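Local structure of similar to yteR (Bacilus subtilis) (Clostridium acetobutylicum, 4WU0) at residues Tyr25-Thr30 and Asn343-Leu348; Asp32-Val37 and Pro350-Ser355; Glu70-Asp75 and Ile106-Arg111. The protein probably hydrolyses unsaturated rhamnogalacturonan fragments of pectin, as a member of glycoside hydrolase family 105. All coordinates share one frame; numbering follows the deposited sequence.

Contact 1: Tyr25-Thr30 and Asn343-Leu348; sequences YEYGLT and NEPKGL
A salt-bridge network at a helix N-terminus joins Glu-26 to Lys-346 inside the (alpha/alpha)6 barrel of this family. Helix 25-41 here meets the first turn of helix 345-360. Glu-344 is the N-cap: its OE2 accepts from the backbone N of Lys-346 at 3.0 Å, and from the opposite face of the carboxylate Lys-346 NZ forms a salt bridge to the same OE2 at 2.8 Å. The lysine chain bends at its last torsion (chi4 83°), which turns NZ back to that carboxylate; its bond across the contact, to Glu-26 OE2, is weak at 3.5 Å. A water reinforces this longer link, accepting from Lys-346 NZ and donating to Glu-26 OE2, and NZ is bonded as well to Tyr-318 O. Glu-26 folds at chi2 (-88°), with OE1 over the centre of the Tyr-25 ring, while its CB packs on Lys-346 CG at 3.5 Å. The Tyr-25 and Lys-346 side chains cross at about a right angle, Tyr-25 OH 3.2 Å from Lys-346 CE. Pro-345 faces helix 25-41 as well. Its CG touches the edge of the Tyr-27 ring in the ring plane, and the Tyr-27 hydroxyl bonds to Asp-21. Pro-345 CB, next to CG in the proline ring, lies 3.2 Å from Thr-30 OG1 and 3.5 Å from Glu-26 O.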
loop_
_atom_site.group_PDB
_atom_site.type_symbol
_atom_site.label_atom_id
_atom_site.label_comp_id
_atom_site.label_asym_id
_atom_site.label_seq_id
_atom_site.Cartn_x
_atom_site.Cartn_y
_atom_site.Cartn_z
ATOM N N TYR A 25 7.563 -4.995 4.545
ATOM C CA TYR A 25 6.147 -4.882 4.179
ATOM C C TYR A 25 5.892 -5.165 2.714
ATOM O O TYR A 25 4.830 -5.686 2.363
ATOM C CB TYR A 25 5.617 -3.469 4.500
ATOM C CG TYR A 25 6.258 -2.343 3.700
ATOM C CD1 TYR A 25 7.318 -1.620 4.214
ATOM C CD2 TYR A 25 5.790 -1.999 2.446
ATOM C CE1 TYR A 25 7.897 -0.577 3.499
ATOM C CE2 TYR A 25 6.387 -0.971 1.704
ATOM C CZ TYR A 25 7.429 -0.259 2.244
ATOM O OH TYR A 25 8.005 0.778 1.524
ATOM N N GLU A 26 6.854 -4.841 1.853
ATOM C CA GLU A 26 6.637 -4.981 0.422
ATOM C C GLU A 26 6.670 -6.439 -0.004
ATOM O O GLU A 26 6.201 -6.790 -1.081
ATOM C CB GLU A 26 7.647 -4.127 -0.380
ATOM C CG GLU A 26 9.101 -4.547 -0.314
ATOM C CD GLU A 26 9.883 -3.937 0.839
ATOM O OE1 GLU A 26 9.309 -3.697 1.921
ATOM O OE2 GLU A 26 11.105 -3.694 0.656
ATOM N N TYR A 27 7.231 -7.303 0.838
ATOM C CA TYR A 27 7.290 -8.719 0.529
ATOM C C TYR A 27 5.924 -9.376 0.754
ATOM O O TYR A 27 5.437 -10.110 -0.103
ATOM C CB TYR A 27 8.400 -9.384 1.358
ATOM C CG TYR A 27 9.781 -8.808 1.111
ATOM C CD1 TYR A 27 10.080 -8.135 -0.061
ATOM C CD2 TYR A 27 10.793 -8.961 2.051
ATOM C CE1 TYR A 27 11.367 -7.626 -0.292
ATOM C CE2 TYR A 27 12.059 -8.444 1.850
ATOM C CZ TYR A 27 12.341 -7.797 0.652
ATOM O OH TYR A 27 13.595 -7.288 0.428
ATOM N N GLY A 28 5.267 -9.072 1.871
ATOM C CA GLY A 28 3.894 -9.521 2.065
ATOM C C GLY A 28 2.967 -8.978 0.988
ATOM O O GLY A 28 2.052 -9.665 0.529
ATOM N N LEU A 29 3.185 -7.728 0.603
ATOM C CA LEU A 29 2.395 -7.100 -0.457
ATOM C C LEU A 29 2.492 -7.888 -1.784
ATOM O O LEU A 29 1.488 -8.128 -2.462
ATOM C CB LEU A 29 2.877 -5.671 -0.662
ATOM C CG LEU A 29 2.377 -4.864 -1.848
ATOM C CD1 LEU A 29 0.870 -4.682 -1.860
ATOM C CD2 LEU A 29 3.068 -3.509 -1.834
ATOM N N THR A 30 3.706 -8.284 -2.139
ATOM C CA THR A 30 3.935 -9.040 -3.362
ATOM C C THR A 30 3.290 -10.418 -3.233
ATOM O O THR A 30 2.668 -10.917 -4.172
ATOM C CB THR A 30 5.437 -9.132 -3.663
ATOM O OG1 THR A 30 5.932 -7.821 -3.959
ATOM C CG2 THR A 30 5.719 -10.040 -4.848
ATOM N N ASN A 343 11.709 -4.342 -11.076
ATOM C CA ASN A 343 11.426 -5.581 -10.363
ATOM C C ASN A 343 11.565 -5.467 -8.851
ATOM O O ASN A 343 12.061 -6.363 -8.192
ATOM C CB ASN A 343 12.238 -6.733 -10.941
ATOM C CG ASN A 343 11.847 -7.034 -12.365
ATOM O OD1 ASN A 343 10.752 -6.660 -12.803
ATOM N ND2 ASN A 343 12.722 -7.692 -13.094
ATOM N N GLU A 344 11.092 -4.341 -8.339
ATOM C CA GLU A 344 11.050 -4.051 -6.919
ATOM C C GLU A 344 9.661 -4.381 -6.381
ATOM O O GLU A 344 8.662 -3.910 -6.908
ATOM C CB GLU A 344 11.401 -2.573 -6.708
ATOM C CG GLU A 344 10.914 -1.926 -5.428
ATOM C CD GLU A 344 11.387 -2.634 -4.198
ATOM O OE1 GLU A 344 12.538 -3.132 -4.193
ATOM O OE2 GLU A 344 10.595 -2.689 -3.230
ATOM N N PRO A 345 9.599 -5.179 -5.309
ATOM C CA PRO A 345 8.319 -5.571 -4.727
ATOM C C PRO A 345 7.315 -4.460 -4.408
ATOM O O PRO A 345 6.108 -4.712 -4.492
ATOM C CB PRO A 345 8.749 -6.346 -3.482
ATOM C CG PRO A 345 10.011 -7.003 -3.909
ATOM C CD PRO A 345 10.710 -5.947 -4.709
ATOM N N LYS A 346 7.772 -3.260 -4.064
ATOM C CA LYS A 346 6.845 -2.164 -3.812
ATOM C C LYS A 346 6.022 -1.818 -5.065
ATOM O O LYS A 346 4.905 -1.319 -4.952
ATOM C CB LYS A 346 7.587 -0.934 -3.315
ATOM C CG LYS A 346 8.220 -1.089 -1.943
ATOM C CD LYS A 346 9.090 0.109 -1.602
ATOM C CE LYS A 346 10.180 -0.228 -0.600
ATOM N NZ LYS A 346 11.346 -0.812 -1.265
ATOM N N GLY A 347 6.559 -2.123 -6.245
ATOM C CA GLY A 347 5.811 -1.995 -7.492
ATOM C C GLY A 347 5.167 -3.294 -7.967
ATOM O O GLY A 347 4.059 -3.288 -8.497
ATOM N N LEU A 348 5.873 -4.412 -7.785
ATOM C CA LEU A 348 5.385 -5.696 -8.285
ATOM C C LEU A 348 4.055 -6.083 -7.664
ATOM O O LEU A 348 3.155 -6.557 -8.342
ATOM C CB LEU A 348 6.405 -6.813 -8.025
ATOM C CG LEU A 348 7.724 -6.710 -8.773
ATOM C CD1 LEU A 348 8.775 -7.634 -8.175
ATOM C CD2 LEU A 348 7.545 -7.035 -10.224
HETATM O O HOH W 1 12.653 -4.465 -1.584
HETATM O O HOH W 2 13.116 -1.898 0.801
#

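Contact 2: Asp32-Val37 and Pro350-Ser355; sequences DGIAKV and PFLLAS
Leu-352 lies against the bare backbone of Gly-33, its CB 3.8 Å from the glycine CA. From there the side chain runs along the following peptide, with CD1 at 3.9 Å from Ile-34 N and 4.0 Å from Ile-34 CG1. The CB of the next residue, Leu-353, is not directed at the other helix, but the end of the side chain comes nearer: with CG beside the backbone N (chi1 -65°), Leu-353 CD2 lies 3.8 Å from Gly-33 CA. That one methyl also meets Lys-36 CG at 3.9 Å, where the two chains cross at about a right angle, and sits near Asp-32 O. Two consecutive leucines thus both lie against Gly-33, which with no side chain of its own allows helix 25-41 and helix 345-360 to come close. The axes of the two short segments approach to 8.2 Å and run in the same general direction, crossing at 32°, side by side in the alpha-helical barrel.

Lys-36 gives the interface only the start of its chain. The rest folds away through two bends, and NZ forms a salt bridge with Glu-39 on its own helix. Ile-34 also packs on Phe-49 and Ile-50 of helix 44-54, while Leu-352 rests on Met-8 and Ile-12 of helix 4-14, so the pair is closed in by neighbouring helices. Between the two segments the contact is mostly carbon against carbon, on the glycine backbone and on the Ile-34 and Lys-36 chains, so the fit depends on shape, on glycine beside leucine, rather than on directed polar bonds.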
loop_
_atom_site.group_PDB
_atom_site.type_symbol
_atom_site.label_atom_id
_atom_site.label_comp_id
_atom_site.label_asym_id
_atom_site.label_seq_id
_atom_site.Cartn_x
_atom_site.Cartn_y
_atom_site.Cartn_z
ATOM N N ASP A 32 0.702 -11.107 -1.414
ATOM C CA ASP A 32 -0.740 -10.870 -1.474
ATOM C C ASP A 32 -1.195 -10.861 -2.951
ATOM O O ASP A 32 -2.282 -11.321 -3.275
ATOM C CB ASP A 32 -1.099 -9.528 -0.796
ATOM C CG ASP A 32 -0.999 -9.559 0.750
ATOM O OD1 ASP A 32 -1.135 -10.644 1.341
ATOM O OD2 ASP A 32 -0.817 -8.486 1.397
ATOM N N GLY A 33 -0.366 -10.311 -3.840
ATOM C CA GLY A 33 -0.647 -10.363 -5.265
ATOM C C GLY A 33 -0.569 -11.782 -5.806
ATOM O O GLY A 33 -1.412 -12.218 -6.590
ATOM N N ILE A 34 0.450 -12.519 -5.394
ATOM C CA ILE A 34 0.601 -13.905 -5.833
ATOM C C ILE A 34 -0.573 -14.756 -5.322
ATOM O O ILE A 34 -1.016 -15.692 -5.976
ATOM C CB ILE A 34 1.984 -14.471 -5.439
ATOM C CG1 ILE A 34 3.068 -13.723 -6.231
ATOM C CG2 ILE A 34 2.054 -15.970 -5.735
ATOM C CD1 ILE A 34 4.484 -14.056 -5.838
ATOM N N ALA A 35 -1.098 -14.414 -4.153
ATOM C CA ALA A 35 -2.225 -15.153 -3.610
ATOM C C ALA A 35 -3.463 -15.018 -4.493
ATOM O O ALA A 35 -4.264 -15.947 -4.569
ATOM C CB ALA A 35 -2.528 -14.734 -2.187
ATOM N N LYS A 36 -3.620 -13.884 -5.181
ATOM C CA LYS A 36 -4.739 -13.739 -6.114
ATOM C C LYS A 36 -4.570 -14.652 -7.334
ATOM O O LYS A 36 -5.548 -15.160 -7.883
ATOM C CB LYS A 36 -4.905 -12.292 -6.571
ATOM C CG LYS A 36 -5.180 -11.283 -5.459
ATOM C CD LYS A 36 -6.278 -11.673 -4.490
ATOM C CE LYS A 36 -7.662 -11.354 -4.998
ATOM N NZ LYS A 36 -8.693 -11.496 -3.916
ATOM N N VAL A 37 -3.326 -14.865 -7.747
ATOM C CA VAL A 37 -3.050 -15.764 -8.854
ATOM C C VAL A 37 -3.348 -17.205 -8.445
ATOM O O VAL A 37 -3.925 -17.958 -9.219
ATOM C CB VAL A 37 -1.606 -15.599 -9.347
ATOM C CG1 VAL A 37 -1.271 -16.619 -10.418
ATOM C CG2 VAL A 37 -1.424 -14.194 -9.852
ATOM N N PRO A 350 1.569 -4.223 -6.215
ATOM C CA PRO A 350 0.445 -3.448 -6.747
ATOM C C PRO A 350 0.155 -3.760 -8.203
ATOM O O PRO A 350 -1.005 -3.763 -8.601
ATOM C CB PRO A 350 0.915 -1.995 -6.567
ATOM C CG PRO A 350 1.784 -2.072 -5.345
ATOM C CD PRO A 350 2.517 -3.371 -5.463
ATOM N N PHE A 351 1.183 -4.026 -8.999
ATOM C CA PHE A 351 0.938 -4.399 -10.395
ATOM C C PHE A 351 0.182 -5.733 -10.500
ATOM O O PHE A 351 -0.759 -5.873 -11.284
ATOM C CB PHE A 351 2.222 -4.442 -11.224
ATOM C CG PHE A 351 1.960 -4.813 -12.652
ATOM C CD1 PHE A 351 1.490 -3.872 -13.534
ATOM C CD2 PHE A 351 2.089 -6.123 -13.086
ATOM C CE1 PHE A 351 1.177 -4.223 -14.858
ATOM C CE2 PHE A 351 1.801 -6.463 -14.397
ATOM C CZ PHE A 351 1.337 -5.493 -15.279
ATOM N N LEU A 352 0.563 -6.726 -9.709
ATOM C CA LEU A 352 -0.178 -7.977 -9.671
ATOM C C LEU A 352 -1.627 -7.762 -9.278
ATOM O O LEU A 352 -2.536 -8.352 -9.867
ATOM C CB LEU A 352 0.446 -8.909 -8.635
ATOM C CG LEU A 352 1.783 -9.549 -8.982
ATOM C CD1 LEU A 352 2.442 -10.102 -7.719
ATOM C CD2 LEU A 352 1.536 -10.661 -9.995
ATOM N N LEU A 353 -1.839 -6.941 -8.243
ATOM C CA LEU A 353 -3.186 -6.681 -7.743
ATOM C C LEU A 353 -4.046 -5.931 -8.756
ATOM O O LEU A 353 -5.221 -6.264 -8.950
ATOM C CB LEU A 353 -3.131 -5.915 -6.405
ATOM C CG LEU A 353 -2.498 -6.715 -5.267
ATOM C CD1 LEU A 353 -2.194 -5.814 -4.059
ATOM C CD2 LEU A 353 -3.422 -7.851 -4.829
ATOM N N ALA A 354 -3.470 -4.914 -9.395
ATOM C CA ALA A 354 -4.182 -4.203 -10.454
ATOM C C ALA A 354 -4.532 -5.149 -11.585
ATOM O O ALA A 354 -5.621 -5.068 -12.149
ATOM C CB ALA A 354 -3.322 -3.044 -10.972
ATOM N N SER A 355 -3.597 -6.020 -11.949
ATOM C CA SER A 355 -3.834 -6.966 -13.037
ATOM C C SER A 355 -4.991 -7.897 -12.703
ATOM O O SER A 355 -5.850 -8.157 -13.538
ATOM C CB SER A 355 -2.584 -7.803 -13.291
ATOM O OG SER A 355 -1.503 -6.984 -13.689
#

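Contact 3: Glu70-Asp75 and Ile106-Arg111; sequences EEYNID and IDNHPR
The two backbones come nearest at Tyr-72 and His-109, CA to CA 5.8 Å, where a loop meets the end of helix 93-108 at the edge of the helical barrel. Tyr-72 has a left-handed backbone (phi 46°); the next residue, Asn-73, opens an Asx turn, its OD1 accepting from Asp-75 N at 2.9 Å. His-109 is extended, the chain having just left the helix. Neither segment pairs with the other as a strand; instead Tyr-72 and Ile-74 form backbone bonds to Asn-121 and His-119, and Pro-110 to Trp-118, so one further loop ties both together.

The Tyr-72 side chain reaches across and slides past His-109 in the opposite direction. The planes of the two rings stand 86° apart, their centroids 5.6 Å from each other. Tyr-72 CD1 touches His-109 CA at 3.5 Å, and Pro-110 CD packs against Tyr-72 CB at 3.8 Å. With CG anti to the backbone N (chi1 -171°), the imidazole lies alongside the Tyr-72 backbone, His-109 CE1 3.3 Å from Tyr-72 O. Ile-74 CD1 sits over one face of the His-109 ring, a CH-pi contact 4.0 Å from its centroid. Both ring nitrogens are occupied: NE2 bonds to Trp-118 O and ND1 to the side-chain nitrogen of Gln-105, consistent with a proton on NE2. Phe-117 meets the same ring edge-to-face.

Farther out, Asn-108 O lies over the rim of the Tyr-72 ring on one face. The tyrosine hydroxyl meets a water lying in the plane of the ring, Tyr-72 OH to water 2.8 Å, and this water also accepts weak bonds from Asn-108 N and ND2.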
loop_
_atom_site.group_PDB
_atom_site.type_symbol
_atom_site.label_atom_id
_atom_site.label_comp_id
_atom_site.label_asym_id
_atom_site.label_seq_id
_atom_site.Cartn_x
_atom_site.Cartn_y
_atom_site.Cartn_z
ATOM N N GLU A 70 8.859 -4.167 20.091
ATOM C CA GLU A 70 9.202 -2.967 20.827
ATOM C C GLU A 70 9.781 -1.827 19.977
ATOM O O GLU A 70 9.954 -0.721 20.480
ATOM C CB GLU A 70 10.162 -3.311 21.979
ATOM C CG GLU A 70 9.506 -4.114 23.096
ATOM C CD GLU A 70 9.321 -5.594 22.767
ATOM O OE1 GLU A 70 9.883 -6.083 21.754
ATOM O OE2 GLU A 70 8.609 -6.273 23.539
ATOM N N GLU A 71 10.062 -2.070 18.706
ATOM C CA GLU A 71 10.439 -0.974 17.822
ATOM C C GLU A 71 9.237 -0.115 17.459
ATOM O O GLU A 71 9.402 1.021 17.021
ATOM C CB GLU A 71 11.104 -1.514 16.552
ATOM C CG GLU A 71 12.519 -1.990 16.857
ATOM C CD GLU A 71 13.195 -2.687 15.698
ATOM O OE1 GLU A 71 12.564 -2.830 14.618
ATOM O OE2 GLU A 71 14.369 -3.092 15.887
ATOM N N TYR A 72 8.041 -0.679 17.617
ATOM C CA TYR A 72 6.783 -0.013 17.276
ATOM C C TYR A 72 6.892 0.651 15.889
ATOM O O TYR A 72 6.709 1.850 15.729
ATOM C CB TYR A 72 6.350 0.950 18.401
ATOM C CG TYR A 72 5.847 0.177 19.607
ATOM C CD1 TYR A 72 4.676 -0.552 19.526
ATOM C CD2 TYR A 72 6.567 0.122 20.791
ATOM C CE1 TYR A 72 4.211 -1.282 20.582
ATOM C CE2 TYR A 72 6.110 -0.615 21.867
ATOM C CZ TYR A 72 4.929 -1.316 21.749
ATOM O OH TYR A 72 4.471 -2.053 22.814
ATOM N N ASN A 73 7.188 -0.182 14.903
ATOM C CA ASN A 73 7.317 0.223 13.507
ATOM C C ASN A 73 6.039 -0.208 12.802
ATOM O O ASN A 73 5.765 -1.399 12.715
ATOM C CB ASN A 73 8.545 -0.469 12.890
ATOM C CG ASN A 73 8.769 -0.112 11.432
ATOM O OD1 ASN A 73 7.862 0.354 10.733
ATOM N ND2 ASN A 73 9.989 -0.370 10.945
ATOM N N ILE A 74 5.218 0.734 12.335
ATOM C CA ILE A 74 3.938 0.348 11.759
ATOM C C ILE A 74 4.104 -0.528 10.505
ATOM O O ILE A 74 3.229 -1.360 10.216
ATOM C CB ILE A 74 3.033 1.582 11.469
ATOM C CG1 ILE A 74 1.556 1.205 11.465
ATOM C CG2 ILE A 74 3.411 2.265 10.164
ATOM C CD1 ILE A 74 0.994 0.978 12.831
ATOM N N ASP A 75 5.211 -0.359 9.795
ATOM C CA ASP A 75 5.498 -1.149 8.584
ATOM C C ASP A 75 5.500 -2.624 8.889
ATOM O O ASP A 75 5.158 -3.439 8.021
ATOM C CB ASP A 75 6.855 -0.829 7.950
ATOM C CG ASP A 75 6.915 0.523 7.301
ATOM O OD1 ASP A 75 5.865 1.121 7.015
ATOM O OD2 ASP A 75 8.037 1.002 7.073
ATOM N N ILE A 106 -0.366 -3.671 18.557
ATOM C CA ILE A 106 -1.435 -2.691 18.531
ATOM C C ILE A 106 -1.858 -2.271 19.929
ATOM O O ILE A 106 -2.312 -1.144 20.128
ATOM C CB ILE A 106 -2.607 -3.213 17.661
ATOM C CG1 ILE A 106 -2.157 -3.210 16.211
ATOM C CG2 ILE A 106 -3.850 -2.348 17.814
ATOM C CD1 ILE A 106 -3.070 -3.983 15.249
ATOM N N ASP A 107 -1.680 -3.156 20.905
ATOM C CA ASP A 107 -2.047 -2.851 22.287
ATOM C C ASP A 107 -1.448 -1.546 22.805
ATOM O O ASP A 107 -2.148 -0.745 23.432
ATOM C CB ASP A 107 -1.622 -3.982 23.226
ATOM C CG ASP A 107 -2.418 -5.250 23.022
ATOM O OD1 ASP A 107 -3.357 -5.247 22.217
ATOM O OD2 ASP A 107 -2.127 -6.249 23.708
ATOM N N ASN A 108 -0.156 -1.335 22.554
ATOM C CA ASN A 108 0.543 -0.196 23.131
ATOM C C ASN A 108 1.276 0.652 22.103
ATOM O O ASN A 108 2.037 1.537 22.474
ATOM C CB ASN A 108 1.548 -0.680 24.181
ATOM C CG ASN A 108 0.878 -1.392 25.346
ATOM O OD1 ASN A 108 0.016 -0.828 26.010
ATOM N ND2 ASN A 108 1.251 -2.646 25.570
ATOM N N HIS A 109 1.050 0.397 20.816
ATOM C CA HIS A 109 1.691 1.204 19.789
ATOM C C HIS A 109 1.325 2.667 20.023
ATOM O O HIS A 109 0.159 2.972 20.260
ATOM C CB HIS A 109 1.226 0.768 18.399
ATOM C CG HIS A 109 1.996 1.389 17.279
ATOM N ND1 HIS A 109 2.915 0.689 16.533
ATOM C CD2 HIS A 109 1.982 2.645 16.771
ATOM C CE1 HIS A 109 3.448 1.486 15.623
ATOM N NE2 HIS A 109 2.891 2.680 15.744
ATOM N N PRO A 110 2.325 3.565 20.034
ATOM C CA PRO A 110 2.037 4.947 20.417
ATOM C C PRO A 110 1.132 5.672 19.438
ATOM O O PRO A 110 1.165 5.401 18.235
ATOM C CB PRO A 110 3.428 5.606 20.490
ATOM C CG PRO A 110 4.302 4.742 19.638
ATOM C CD PRO A 110 3.762 3.347 19.813
ATOM N N ARG A 111 0.344 6.598 19.970
ATOM C CA ARG A 111 -0.659 7.311 19.187
ATOM C C ARG A 111 -0.555 8.817 19.342
ATOM O O ARG A 111 -0.066 9.323 20.363
ATOM C CB ARG A 111 -2.052 6.871 19.606
ATOM C CG ARG A 111 -2.389 5.450 19.205
ATOM C CD ARG A 111 -3.611 4.994 19.924
ATOM N NE ARG A 111 -3.981 3.589 19.716
ATOM C CZ ARG A 111 -4.947 3.161 18.906
ATOM N NH1 ARG A 111 -5.632 4.009 18.144
ATOM N NH2 ARG A 111 -5.231 1.863 18.859
HETATM O O HOH W 3 2.132 -3.572 22.684
#

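In the fold
Contacts 1 and 2 are successive levels of one interface, helix 25-41 against helix 345-360, which brings the beginning and end of the chain together in the barrel. They join directly: Leu-29 CD2 packs on Pro-350 CD, and Thr-30 O on Leu-352 CD1. Both are buried, yet contact 1, at the N-terminal ends of the helices, holds charges and waters, whereas contact 2 is apolar. Contact 3 uses other elements, a loop and a helix end, and is only partly buried, with aromatic packing and a water bridging Tyr-72 and Asn-108. Its centre is about 22 Å from that of contact 1, which it touches through Asp-75 and Tyr-25; contact 2 lies on the far side of the chain's centre.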